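Local coordinates for aldehyde dehydrogenase (Staphylococcus aureus, PDB 6K10), which oxidises 4,4'-diaponeurosporenal to 4,4'-diaponeurosporenoate with NAD+, a step in the biosynthesis of the carotenoid staphyloxanthin, at residues N140-P146 with Y169-G175; Q126-P131 with Y422-S427; K369-L373 with L390-G394. The protein carries 1 engineered substitution. All coordinates share one frame; numbering follows the deposited sequence.

Contact 1. Residues N140-P146 with Y169-G175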
loop_
_atom_site.group_PDB
_atom_site.type_symbol
_atom_site.label_atom_id
_atom_site.label_comp_id
_atom_site.label_asym_id
_atom_site.label_seq_id
_atom_site.Cartn_x
_atom_site.Cartn_y
_atom_site.Cartn_z
ATOM N N ASN A 140 -13.427 9.358 -5.854
ATOM C CA ASN A 140 -12.564 9.630 -6.992
ATOM C C ASN A 140 -13.385 9.792 -8.267
ATOM O O ASN A 140 -14.568 9.449 -8.328
ATOM C CB ASN A 140 -11.546 8.500 -7.167
ATOM C CG ASN A 140 -10.679 8.298 -5.941
ATOM O OD1 ASN A 140 -9.624 8.914 -5.804
ATOM N ND2 ASN A 140 -11.127 7.435 -5.035
ATOM N N THR A 141 -12.742 10.343 -9.289
ATOM C CA THR A 141 -13.171 10.154 -10.665
ATOM C C THR A 141 -12.367 9.000 -11.249
ATOM O O THR A 141 -11.333 8.605 -10.705
ATOM C CB THR A 141 -12.976 11.422 -11.503
ATOM O OG1 THR A 141 -11.576 11.669 -11.684
ATOM C CG2 THR A 141 -13.613 12.622 -10.817
ATOM N N ALA A 142 -12.851 8.445 -12.357
ATOM C CA ALA A 142 -12.260 7.205 -12.836
ATOM C C ALA A 142 -12.287 7.127 -14.354
ATOM O O ALA A 142 -13.215 7.614 -15.007
ATOM C CB ALA A 142 -12.974 5.984 -12.247
ATOM N N ILE A 143 -11.252 6.494 -14.899
ATOM C CA ILE A 143 -11.180 6.106 -16.300
ATOM C C ILE A 143 -10.957 4.601 -16.339
ATOM O O ILE A 143 -10.068 4.083 -15.650
ATOM C CB ILE A 143 -10.058 6.854 -17.044
ATOM C CG1 ILE A 143 -10.406 8.337 -17.167
ATOM C CG2 ILE A 143 -9.824 6.248 -18.416
ATOM C CD1 ILE A 143 -9.309 9.169 -17.783
ATOM N N ILE A 144 -11.768 3.903 -17.126
ATOM C CA ILE A 144 -11.771 2.447 -17.173
ATOM C C ILE A 144 -11.253 2.002 -18.530
ATOM O O ILE A 144 -11.673 2.531 -19.567
ATOM C CB ILE A 144 -13.178 1.878 -16.916
ATOM C CG1 ILE A 144 -13.716 2.353 -15.565
ATOM C CG2 ILE A 144 -13.164 0.357 -16.983
ATOM C CD1 ILE A 144 -15.218 2.215 -15.435
ATOM N N LYS A 145 -10.345 1.031 -18.523
ATOM C CA LYS A 145 -9.863 0.395 -19.747
ATOM C C LYS A 145 -10.173 -1.092 -19.661
ATOM O O LYS A 145 -9.424 -1.852 -19.021
ATOM C CB LYS A 145 -8.366 0.639 -19.941
ATOM C CG LYS A 145 -7.848 0.301 -21.331
ATOM C CD LYS A 145 -7.434 -1.155 -21.416
ATOM C CE LYS A 145 -7.566 -1.683 -22.824
ATOM N NZ LYS A 145 -7.473 -3.167 -22.854
ATOM N N PRO A 146 -11.263 -1.551 -20.265
ATOM C CA PRO A 146 -11.614 -2.971 -20.216
ATOM C C PRO A 146 -10.900 -3.761 -21.307
ATOM O O PRO A 146 -10.335 -3.205 -22.251
ATOM C CB PRO A 146 -13.129 -2.954 -20.454
ATOM C CG PRO A 146 -13.326 -1.781 -21.360
ATOM C CD PRO A 146 -12.286 -0.753 -20.963
ATOM N N TYR A 169 -16.704 12.190 -15.139
ATOM C CA TYR A 169 -16.738 11.523 -13.842
ATOM C C TYR A 169 -16.260 10.079 -13.954
ATOM O O TYR A 169 -15.318 9.676 -13.265
ATOM C CB TYR A 169 -18.152 11.583 -13.245
ATOM C CG TYR A 169 -18.291 10.816 -11.948
ATOM C CD1 TYR A 169 -17.420 11.040 -10.889
ATOM C CD2 TYR A 169 -19.287 9.863 -11.787
ATOM C CE1 TYR A 169 -17.539 10.337 -9.704
ATOM C CE2 TYR A 169 -19.415 9.156 -10.605
ATOM C CZ TYR A 169 -18.539 9.396 -9.568
ATOM O OH TYR A 169 -18.664 8.693 -8.392
ATOM N N ILE A 170 -16.901 9.289 -14.812
ATOM C CA ILE A 170 -16.468 7.933 -15.128
ATOM C C ILE A 170 -16.529 7.766 -16.639
ATOM O O ILE A 170 -17.553 8.071 -17.260
ATOM C CB ILE A 170 -17.335 6.865 -14.433
ATOM C CG1 ILE A 170 -17.302 7.038 -12.914
ATOM C CG2 ILE A 170 -16.858 5.471 -14.805
ATOM C CD1 ILE A 170 -18.329 6.196 -12.187
ATOM N N GLU A 171 -15.435 7.288 -17.227
ATOM C CA GLU A 171 -15.343 7.105 -18.668
ATOM C C GLU A 171 -14.714 5.751 -18.959
ATOM O O GLU A 171 -13.882 5.260 -18.192
ATOM C CB GLU A 171 -14.528 8.233 -19.323
ATOM C CG GLU A 171 -14.254 8.076 -20.821
ATOM C CD GLU A 171 -15.514 8.061 -21.675
ATOM O OE1 GLU A 171 -15.743 9.049 -22.403
ATOM O OE2 GLU A 171 -16.259 7.058 -21.645
ATOM N N VAL A 172 -15.127 5.150 -20.074
ATOM C CA VAL A 172 -14.613 3.863 -20.526
ATOM C C VAL A 172 -13.845 4.076 -21.823
ATOM O O VAL A 172 -14.364 4.688 -22.765
ATOM C CB VAL A 172 -15.745 2.841 -20.725
ATOM C CG1 VAL A 172 -15.200 1.564 -21.341
ATOM C CG2 VAL A 172 -16.430 2.554 -19.403
ATOM N N ILE A 173 -12.620 3.560 -21.875
ATOM C CA ILE A 173 -11.750 3.672 -23.042
ATOM C C ILE A 173 -11.570 2.279 -23.627
ATOM O O ILE A 173 -10.931 1.417 -23.014
ATOM C CB ILE A 173 -10.392 4.288 -22.685
ATOM C CG1 ILE A 173 -10.577 5.642 -22.003
ATOM C CG2 ILE A 173 -9.526 4.409 -23.929
ATOM C CD1 ILE A 173 -11.056 6.717 -22.929
ATOM N N GLU A 174 -12.108 2.060 -24.823
ATOM C CA GLU A 174 -11.933 0.797 -25.524
ATOM C C GLU A 174 -10.630 0.798 -26.315
ATOM O O GLU A 174 -10.200 1.829 -26.839
ATOM C CB GLU A 174 -13.103 0.531 -26.471
ATOM C CG GLU A 174 -14.379 0.086 -25.784
ATOM C CD GLU A 174 -15.591 0.233 -26.682
ATOM O OE1 GLU A 174 -15.510 0.993 -27.669
ATOM O OE2 GLU A 174 -16.622 -0.414 -26.406
ATOM N N GLY A 175 -10.008 -0.368 -26.402
ATOM C CA GLY A 175 -8.792 -0.502 -27.173
ATOM C C GLY A 175 -7.933 -1.638 -26.652
ATOM O O GLY A 175 -8.343 -2.409 -25.785
HETATM O O HOH W 1 -16.630 9.281 -6.464
HETATM O O HOH W 2 -11.581 -2.305 -24.650
#
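Ala142 and Ile144 bond by backbone to Tyr169, Glu171 and Ile173. Ala142 N donates to Tyr169 O at 2.9 Å, and Ile144 N to Glu171 O at 2.7 Å. In return Glu171 N reaches Ala142 O at 3.2 Å and Ile173 N reaches Ile144 O at 2.7 Å. On the face of Ile144, its CD1 meets CG2 of Ile170 at 3.7 Å, and its CB lies near Val172 CG2. Pro146 continues this row, its CD resting 3.7 Å from Val172 CG1. On the other face Ile143 CG2 touches Ile173 CG1.

The strands are parallel, 11° apart, and helix 151-164 connects them. This is a beta-alpha-beta crossover unit of the sheet.

Lys145 bends at its second torsion (-88°), and its NZ bonds Pro146 O at 2.9 Å and, weakly, Gly175 O. Each end of the pair has a water bridge. One water donates to Asn140 O and accepts from Tyr169 OH, lying in the plane of the ring at its edge. The other links Pro146 O to Gly175 N.

Glu171 OE2 takes Val172 N on its anti lone pair and forms a salt bridge with Lys158. Ile161 of helix 151-164 packs on Ile170 and Val172, while Leu132 of helix 126-138 meets Ala142.

Contact 2. Residues Q126-P131 with Y422-S427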
loop_
_atom_site.group_PDB
_atom_site.type_symbol
_atom_site.label_atom_id
_atom_site.label_comp_id
_atom_site.label_asym_id
_atom_site.label_seq_id
_atom_site.Cartn_x
_atom_site.Cartn_y
_atom_site.Cartn_z
ATOM N N GLN A 126 -16.807 -8.104 -13.565
ATOM C CA GLN A 126 -16.501 -7.979 -12.141
ATOM C C GLN A 126 -15.186 -7.246 -11.903
ATOM O O GLN A 126 -15.082 -6.429 -10.981
ATOM C CB GLN A 126 -16.472 -9.362 -11.486
ATOM C CG GLN A 126 -15.594 -9.470 -10.244
ATOM C CD GLN A 126 -16.210 -8.837 -9.013
ATOM O OE1 GLN A 126 -17.338 -8.341 -9.047
ATOM N NE2 GLN A 126 -15.469 -8.852 -7.912
ATOM N N LEU A 127 -14.176 -7.512 -12.730
ATOM C CA LEU A 127 -12.885 -6.870 -12.524
ATOM C C LEU A 127 -12.858 -5.422 -12.990
ATOM O O LEU A 127 -11.864 -4.732 -12.744
ATOM C CB LEU A 127 -11.786 -7.684 -13.204
ATOM C CG LEU A 127 -11.655 -9.094 -12.615
ATOM C CD1 LEU A 127 -10.790 -9.988 -13.490
ATOM C CD2 LEU A 127 -11.099 -9.027 -11.200
ATOM N N VAL A 128 -13.905 -4.951 -13.656
ATOM C CA VAL A 128 -14.105 -3.517 -13.834
ATOM C C VAL A 128 -14.823 -2.905 -12.637
ATOM O O VAL A 128 -14.391 -1.883 -12.094
ATOM C CB VAL A 128 -14.873 -3.238 -15.148
ATOM C CG1 VAL A 128 -15.478 -1.835 -15.123
ATOM C CG2 VAL A 128 -13.964 -3.378 -16.357
ATOM N N PHE A 129 -15.905 -3.541 -12.180
ATOM C CA PHE A 129 -16.834 -2.833 -11.307
ATOM C C PHE A 129 -16.538 -2.985 -9.820
ATOM O O PHE A 129 -16.853 -2.069 -9.050
ATOM C CB PHE A 129 -18.269 -3.256 -11.628
ATOM C CG PHE A 129 -18.787 -2.664 -12.917
ATOM C CD1 PHE A 129 -19.323 -1.392 -12.920
ATOM C CD2 PHE A 129 -18.712 -3.353 -14.114
ATOM C CE1 PHE A 129 -19.786 -0.817 -14.082
ATOM C CE2 PHE A 129 -19.175 -2.779 -15.285
ATOM C CZ PHE A 129 -19.716 -1.510 -15.269
ATOM N N GLU A 130 -15.922 -4.092 -9.382
ATOM C CA GLU A 130 -15.516 -4.146 -7.980
ATOM C C GLU A 130 -14.453 -3.092 -7.652
ATOM O O GLU A 130 -14.600 -2.398 -6.634
ATOM C CB GLU A 130 -15.071 -5.561 -7.596
ATOM C CG GLU A 130 -14.589 -5.655 -6.155
ATOM C CD GLU A 130 -15.591 -5.076 -5.160
ATOM O OE1 GLU A 130 -15.158 -4.400 -4.199
ATOM O OE2 GLU A 130 -16.809 -5.292 -5.330
ATOM N N PRO A 131 -13.396 -2.905 -8.457
ATOM C CA PRO A 131 -12.549 -1.722 -8.212
ATOM C C PRO A 131 -13.310 -0.413 -8.316
ATOM O O PRO A 131 -13.099 0.486 -7.490
ATOM C CB PRO A 131 -11.454 -1.830 -9.286
ATOM C CG PRO A 131 -11.490 -3.217 -9.754
ATOM C CD PRO A 131 -12.887 -3.713 -9.579
ATOM N N TYR A 422 -8.029 -5.711 -2.406
ATOM C CA TYR A 422 -9.353 -5.090 -2.472
ATOM C C TYR A 422 -10.408 -6.120 -2.078
ATOM O O TYR A 422 -10.089 -7.151 -1.479
ATOM C CB TYR A 422 -9.612 -4.462 -3.851
ATOM C CG TYR A 422 -9.821 -5.418 -5.013
ATOM C CD1 TYR A 422 -8.832 -6.315 -5.398
ATOM C CD2 TYR A 422 -11.000 -5.396 -5.753
ATOM C CE1 TYR A 422 -9.016 -7.175 -6.473
ATOM C CE2 TYR A 422 -11.195 -6.252 -6.828
ATOM C CZ TYR A 422 -10.202 -7.139 -7.183
ATOM O OH TYR A 422 -10.393 -7.990 -8.250
ATOM N N HIS A 423 -11.661 -5.829 -2.448
ATOM C CA HIS A 423 -12.901 -6.434 -1.958
ATOM C C HIS A 423 -13.410 -5.750 -0.698
ATOM O O HIS A 423 -12.637 -5.457 0.222
ATOM C CB HIS A 423 -12.785 -7.941 -1.690
ATOM C CG HIS A 423 -12.701 -8.768 -2.928
ATOM N ND1 HIS A 423 -12.698 -10.146 -2.900
ATOM C CD2 HIS A 423 -12.613 -8.414 -4.231
ATOM C CE1 HIS A 423 -12.625 -10.607 -4.134
ATOM N NE2 HIS A 423 -12.570 -9.577 -4.961
ATOM N N GLY A 424 -14.719 -5.498 -0.658
ATOM C CA GLY A 424 -15.328 -4.904 0.522
ATOM C C GLY A 424 -14.739 -3.555 0.845
ATOM O O GLY A 424 -14.531 -2.718 -0.043
ATOM N N LYS A 425 -14.453 -3.338 2.133
ATOM C CA LYS A 425 -13.852 -2.076 2.553
ATOM C C LYS A 425 -12.441 -1.902 2.002
ATOM O O LYS A 425 -11.974 -0.765 1.847
ATOM C CB LYS A 425 -13.853 -1.981 4.081
ATOM C CG LYS A 425 -13.355 -0.644 4.616
ATOM C CD LYS A 425 -13.492 -0.520 6.120
ATOM C CE LYS A 425 -13.029 0.856 6.583
ATOM N NZ LYS A 425 -11.551 1.035 6.447
ATOM N N TYR A 426 -11.748 -3.004 1.690
ATOM C CA TYR A 426 -10.406 -2.883 1.133
ATOM C C TYR A 426 -10.422 -2.227 -0.242
ATOM O O TYR A 426 -9.448 -1.562 -0.620
ATOM C CB TYR A 426 -9.732 -4.258 1.071
ATOM C CG TYR A 426 -9.582 -4.904 2.429
ATOM C CD1 TYR A 426 -8.528 -4.568 3.266
ATOM C CD2 TYR A 426 -10.505 -5.839 2.877
ATOM C CE1 TYR A 426 -8.390 -5.149 4.513
ATOM C CE2 TYR A 426 -10.378 -6.425 4.120
ATOM C CZ TYR A 426 -9.320 -6.080 4.934
ATOM O OH TYR A 426 -9.193 -6.666 6.172
ATOM N N SER A 427 -11.511 -2.401 -0.998
ATOM C CA SER A 427 -11.662 -1.658 -2.243
ATOM C C SER A 427 -11.715 -0.161 -1.976
ATOM O O SER A 427 -11.076 0.630 -2.680
ATOM C CB SER A 427 -12.925 -2.115 -2.973
ATOM O OG SER A 427 -12.798 -3.457 -3.423
#
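Glu130 reaches from helix 126-138 to Tyr422 and Ser427. Its CB lies 4.0 Å from Tyr422 CE2. CG stands anti to the backbone N (chi1 178°) and comes to the edge of the tyrosine ring, near its plane, 3.5 Å from CE2. CG also passes 3.9 Å from CD2 of His423. The chain then bends at the second torsion (52°), which swings the carboxylate toward Ser427. CD comes near Ser427 OG but makes no bond of its own. The carboxylate and the tyrosine ring are turned 28° against each other.

At the tip, OE1 accepts a 2.7 Å hydrogen bond from Ser427 OG on its anti lone pair, the one away from OE2. The other oxygen, OE2, is bonded to Ser77 OG, so both carboxylate oxygens have a partner in this buried place. Ser427 OG also accepts from His423 N at 2.8 Å. The serine hydroxyl thus bridges the carboxylate and the backbone just before helix 425-430.

The Tyr422 ring has several neighbours. His423 CD2 lies over one face, offset toward the rim. Pro131 CD approaches CE2 at 4.1 Å. Leu127 CD2 sits 3.2 Å from Tyr422 OH, a close contact. The side chain of Tyr422 is about 3 Å, between nearest atoms, from that of Glu217, a predicted active-site residue. The contact therefore borders the probable catalytic centre.

Gln126 OE1 bonds Thr74, on helix 63-89 like Ser77. Phe192 of strand 190-194 meets Tyr422 edge-to-face and also packs on Pro131. The start of helix 126-138 is thus held between helix 63-89, strand 190-194 and the turn into helix 425-430.

Contact 3. Residues K369-L373 with L390-G394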
loop_
_atom_site.group_PDB
_atom_site.type_symbol
_atom_site.label_atom_id
_atom_site.label_comp_id
_atom_site.label_asym_id
_atom_site.label_seq_id
_atom_site.Cartn_x
_atom_site.Cartn_y
_atom_site.Cartn_z
ATOM N N LYS A 369 5.990 -16.617 -5.629
ATOM C CA LYS A 369 4.881 -16.658 -4.687
ATOM C C LYS A 369 3.557 -16.565 -5.436
ATOM O O LYS A 369 3.311 -15.564 -6.125
ATOM C CB LYS A 369 5.002 -15.523 -3.674
ATOM C CG LYS A 369 6.293 -15.555 -2.871
ATOM C CD LYS A 369 6.402 -14.362 -1.941
ATOM C CE LYS A 369 7.624 -14.473 -1.042
ATOM N NZ LYS A 369 7.818 -13.242 -0.227
ATOM N N PRO A 370 2.691 -17.568 -5.341
ATOM C CA PRO A 370 1.474 -17.577 -6.152
ATOM C C PRO A 370 0.360 -16.752 -5.523
ATOM O O PRO A 370 0.356 -16.464 -4.325
ATOM C CB PRO A 370 1.101 -19.062 -6.199
ATOM C CG PRO A 370 1.600 -19.594 -4.895
ATOM C CD PRO A 370 2.827 -18.791 -4.528
ATOM N N LEU A 371 -0.599 -16.374 -6.374
ATOM C CA LEU A 371 -1.741 -15.596 -5.906
ATOM C C LEU A 371 -2.569 -16.383 -4.904
ATOM O O LEU A 371 -3.103 -15.815 -3.945
ATOM C CB LEU A 371 -2.606 -15.164 -7.090
ATOM C CG LEU A 371 -3.835 -14.307 -6.775
ATOM C CD1 LEU A 371 -3.513 -13.215 -5.777
ATOM C CD2 LEU A 371 -4.378 -13.703 -8.050
ATOM N N SER A 372 -2.693 -17.691 -5.106
ATOM C CA SER A 372 -3.433 -18.513 -4.166
ATOM C C SER A 372 -2.702 -19.825 -3.934
ATOM O O SER A 372 -1.864 -20.249 -4.733
ATOM C CB SER A 372 -4.871 -18.767 -4.640
ATOM O OG SER A 372 -4.902 -19.609 -5.770
ATOM N N LEU A 373 -3.015 -20.449 -2.801
ATOM C CA LEU A 373 -2.535 -21.783 -2.474
ATOM C C LEU A 373 -3.645 -22.520 -1.744
ATOM O O LEU A 373 -4.361 -21.928 -0.934
ATOM C CB LEU A 373 -1.268 -21.748 -1.612
ATOM C CG LEU A 373 -0.667 -23.101 -1.195
ATOM C CD1 LEU A 373 0.852 -23.043 -1.176
ATOM C CD2 LEU A 373 -1.195 -23.543 0.167
ATOM N N LEU A 390 4.898 -21.182 3.868
ATOM C CA LEU A 390 4.755 -20.771 2.477
ATOM C C LEU A 390 3.986 -19.462 2.404
ATOM O O LEU A 390 2.900 -19.342 2.981
ATOM C CB LEU A 390 4.038 -21.844 1.655
ATOM C CG LEU A 390 4.807 -23.148 1.455
ATOM C CD1 LEU A 390 3.921 -24.190 0.792
ATOM C CD2 LEU A 390 6.064 -22.901 0.633
ATOM N N SER A 391 4.547 -18.491 1.690
ATOM C CA SER A 391 3.897 -17.207 1.470
ATOM C C SER A 391 3.181 -17.210 0.128
ATOM O O SER A 391 3.720 -17.673 -0.882
ATOM C CB SER A 391 4.900 -16.054 1.517
ATOM O OG SER A 391 4.252 -14.823 1.239
ATOM N N PHE A 392 1.962 -16.687 0.130
ATOM C CA PHE A 392 1.133 -16.611 -1.062
ATOM C C PHE A 392 0.085 -15.541 -0.808
ATOM O O PHE A 392 -0.081 -15.068 0.318
ATOM C CB PHE A 392 0.498 -17.967 -1.391
ATOM C CG PHE A 392 -0.154 -18.636 -0.212
ATOM C CD1 PHE A 392 0.580 -19.454 0.631
ATOM C CD2 PHE A 392 -1.500 -18.449 0.049
ATOM C CE1 PHE A 392 -0.015 -20.070 1.715
ATOM C CE2 PHE A 392 -2.103 -19.064 1.133
ATOM C CZ PHE A 392 -1.358 -19.876 1.965
ATOM N N GLY A 393 -0.616 -15.154 -1.869
ATOM C CA GLY A 393 -1.593 -14.089 -1.752
ATOM C C GLY A 393 -2.674 -14.382 -0.731
ATOM O O GLY A 393 -2.834 -13.651 0.252
ATOM N N GLY A 394 -3.415 -15.458 -0.962
ATOM C CA GLY A 394 -4.434 -15.935 -0.041
ATOM C C GLY A 394 -4.814 -17.335 -0.462
ATOM O O GLY A 394 -4.421 -17.803 -1.528
#
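The first torsion of Phe392 turns its ring to meet Leu373. Its CG sits between the backbone N and the carbonyl carbon (chi1 48°). CB of Leu373 stands over the centre of the ring, 3.6 Å from its centroid and 10° off the normal, a CH-pi contact. The Leu373 torsion (chi1 180°) sends CG onward, anti to the backbone N. CD2 then lies toward CE1 and CZ of the same ring. CD1 meets Leu390 CD1 at 3.8 Å, the two leucines crossing at about a right angle.

The backbones add three hydrogen bonds. Gly393 N donates to Pro370 O at 2.9 Å, in the carbonyl plane. Gly394 N donates to Leu371 O at 3.0 Å. Leu373 N reaches Gly394 O at 3.3 Å, from a tilted position. Gly393 CA lies 3.2 Å from Leu371 O, so the two backbones run close. The aliphatic part of Lys369 runs past Ser391, its CB 3.7 Å from Ser391 O.

These bonds lead into the parallel pairing of strands 372-376 and 394-397, and Gly394 carries the sheet on into a strand of the second subunit. Lys435 of that subunit makes a cation-pi contact with Phe392 and bonds Leu390 O, and Ser391 OG is hydrogen-bonded to OE2 of its Glu110. Leu371 packs on Ser251, the engineered residue at a predicted active site.

The backbone bonds hold segments 369-373 and 390-394 together between the probable catalytic centre and the subunit interface. Phe392 serves both an apolar partner within the chain and a cation from the other subunit.

Contact 2 joins the distant ends of a long loop in the chain, and contacts 1 and 3 are nested inside that loop, in series. Strands 141-145 and 170-172 of contact 1 belong to one mixed sheet. Contact 1 touches contact 2 where Ile144 CG2 lies 3.7 Å from Val128 CG1; their centres are 15 Å apart. Contact 3 lies at strands 372-376 and 394-397 of a second mixed sheet, its centre 19 Å from that of contact 2 and 30 Å from that of contact 1, across the chain's centre. Contacts 2 and 3 thus approach the probable catalytic centre from different parts of the fold, while contact 1 builds the sheet on which helix 126-138 rests.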